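Local coordinates for Ycf48-like protein (Thermosynechococcus elongatus, PDB 5OJ5) that probably assists the early assembly of photosystem II and the replacement of photodamaged D1, and binds the C-terminal extension of the D1 precursor, at residues L93-H97 with S98-F102. Residues are numbered along the deposited sequence; the frame is centred on the assembly and turned at random.
Sequences LVLDH and SDYRF
His97 lies flat over one face of the Tyr100 phenol in an offset stack, ring centroids 3.9 Å apart and planes at 15°, with His97 CE1 above the centre of the six-membered ring. Histidine suits this turn because its two nitrogens serve polar partners at the ring edge while its face packs on an aromatic. His97 ND1 accepts the Asp99 backbone N-H at 2.9 Å, almost exactly in the imidazole plane, and this bond helps fix the ring's rotation. A chi1 of 62° places CG between the backbone N and the carbonyl carbon, turning ND1 to that amide two residues on. A water bridges His97 NE2 and Tyr100 OH.

Tyrosine adds a terminal hydroxyl to its flat face: Tyr100 OH donates to the syn lone pair of Asp96 OD1 at 2.6 Å, the carboxylate being a ready acceptor. This bond and the water give the buried residue's hydroxyl polar partners.

Leu95, with a branched apolar end, touches two rings: CD1 approaches Tyr100 obliquely, 4.0 Å from CD2, and meets the Phe102 edge at CZ.

The Val94 backbone hydrogen-bonds to the bound peptide. The loop joins strands 89-90 and 101-108 of adjacent propeller blades, Leu95 and Tyr100 packing on Ile120 of strand 120-124.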
loop_
_atom_site.group_PDB
_atom_site.type_symbol
_atom_site.label_atom_id
_atom_site.label_comp_id
_atom_site.label_asym_id
_atom_site.label_seq_id
_atom_site.Cartn_x
_atom_site.Cartn_y
_atom_site.Cartn_z
ATOM N N LEU A 93 -13.446 5.328 -17.444
ATOM C CA LEU A 93 -12.970 6.400 -18.305
ATOM C C LEU A 93 -12.809 5.895 -19.729
ATOM O O LEU A 93 -12.402 4.752 -19.969
ATOM C CB LEU A 93 -11.667 6.956 -17.769
ATOM C CG LEU A 93 -11.789 7.724 -16.426
ATOM C CD1 LEU A 93 -10.400 7.915 -15.846
ATOM C CD2 LEU A 93 -12.526 9.050 -16.606
ATOM N N VAL A 94 -13.128 6.763 -20.684
ATOM C CA VAL A 94 -13.016 6.398 -22.082
ATOM C C VAL A 94 -11.572 6.690 -22.472
ATOM O O VAL A 94 -11.228 7.762 -22.968
ATOM C CB VAL A 94 -14.049 7.098 -22.962
ATOM C CG1 VAL A 94 -13.839 6.668 -24.434
ATOM C CG2 VAL A 94 -15.444 6.750 -22.541
ATOM N N LEU A 95 -10.718 5.726 -22.238
ATOM C CA LEU A 95 -9.292 5.755 -22.532
ATOM C C LEU A 95 -9.048 5.038 -23.848
ATOM O O LEU A 95 -9.963 4.500 -24.476
ATOM C CB LEU A 95 -8.495 5.066 -21.419
ATOM C CG LEU A 95 -8.722 5.614 -20.036
ATOM C CD1 LEU A 95 -8.080 4.734 -18.958
ATOM C CD2 LEU A 95 -8.150 7.040 -19.939
ATOM N N ASP A 96 -7.793 5.029 -24.293
ATOM C CA ASP A 96 -7.512 4.300 -25.536
ATOM C C ASP A 96 -7.683 2.778 -25.399
ATOM O O ASP A 96 -8.006 2.109 -26.385
ATOM C CB ASP A 96 -6.168 4.698 -26.126
ATOM C CG ASP A 96 -5.017 4.448 -25.212
ATOM O OD1 ASP A 96 -5.164 4.456 -23.974
ATOM O OD2 ASP A 96 -3.914 4.290 -25.766
ATOM N N HIS A 97 -7.470 2.221 -24.216
ATOM C CA HIS A 97 -7.730 0.808 -23.980
ATOM C C HIS A 97 -7.958 0.672 -22.490
ATOM O O HIS A 97 -7.753 1.619 -21.737
ATOM C CB HIS A 97 -6.579 -0.077 -24.485
ATOM C CG HIS A 97 -5.266 0.176 -23.800
ATOM N ND1 HIS A 97 -4.944 -0.376 -22.580
ATOM C CD2 HIS A 97 -4.169 0.862 -24.207
ATOM C CE1 HIS A 97 -3.720 0.002 -22.242
ATOM N NE2 HIS A 97 -3.233 0.762 -23.207
ATOM N N SER A 98 -8.354 -0.520 -22.050
ATOM C CA SER A 98 -8.587 -0.762 -20.632
ATOM C C SER A 98 -7.603 -1.738 -20.021
ATOM O O SER A 98 -7.865 -2.249 -18.934
ATOM C CB SER A 98 -9.988 -1.278 -20.375
ATOM O OG SER A 98 -10.172 -2.513 -21.043
ATOM N N ASP A 99 -6.481 -2.003 -20.669
ATOM C CA ASP A 99 -5.509 -2.929 -20.101
ATOM C C ASP A 99 -4.620 -2.314 -19.015
ATOM O O ASP A 99 -3.862 -3.028 -18.329
ATOM C CB ASP A 99 -4.730 -3.615 -21.224
ATOM C CG ASP A 99 -5.611 -4.491 -22.057
ATOM O OD1 ASP A 99 -6.421 -5.237 -21.468
ATOM O OD2 ASP A 99 -5.529 -4.420 -23.293
ATOM N N TYR A 100 -4.775 -1.043 -18.707
ATOM C CA TYR A 100 -3.930 -0.379 -17.722
ATOM C C TYR A 100 -4.092 -0.979 -16.335
ATOM O O TYR A 100 -5.198 -1.262 -15.873
ATOM C CB TYR A 100 -4.298 1.094 -17.650
ATOM C CG TYR A 100 -4.045 1.851 -18.938
ATOM C CD1 TYR A 100 -2.754 2.237 -19.250
ATOM C CD2 TYR A 100 -5.079 2.218 -19.792
ATOM C CE1 TYR A 100 -2.475 2.985 -20.417
ATOM C CE2 TYR A 100 -4.809 2.964 -20.944
ATOM C CZ TYR A 100 -3.501 3.346 -21.249
ATOM O OH TYR A 100 -3.172 4.055 -22.371
ATOM N N ARG A 101 -2.972 -1.175 -15.679
ATOM C CA ARG A 101 -2.943 -1.529 -14.268
ATOM C C ARG A 101 -2.789 -0.223 -13.517
ATOM O O ARG A 101 -1.713 0.382 -13.549
ATOM C CB ARG A 101 -1.754 -2.443 -14.042
ATOM C CG ARG A 101 -1.574 -2.869 -12.635
ATOM C CD ARG A 101 -0.244 -3.627 -12.506
ATOM N NE ARG A 101 0.062 -3.988 -11.135
ATOM C CZ ARG A 101 -0.374 -5.082 -10.510
ATOM N NH1 ARG A 101 -1.122 -6.007 -11.132
ATOM N NH2 ARG A 101 -0.019 -5.281 -9.247
ATOM N N PHE A 102 -3.863 0.255 -12.854
ATOM C CA PHE A 102 -3.772 1.469 -12.056
ATOM C C PHE A 102 -3.190 1.085 -10.708
ATOM O O PHE A 102 -3.853 0.434 -9.900
ATOM C CB PHE A 102 -5.135 2.129 -11.887
ATOM C CG PHE A 102 -5.737 2.742 -13.130
ATOM C CD1 PHE A 102 -5.011 3.166 -14.217
ATOM C CD2 PHE A 102 -7.107 2.967 -13.151
ATOM C CE1 PHE A 102 -5.646 3.766 -15.306
ATOM C CE2 PHE A 102 -7.714 3.601 -14.199
ATOM C CZ PHE A 102 -6.973 3.968 -15.294
HETATM O O HOH W 1 -0.684 2.245 -23.548
#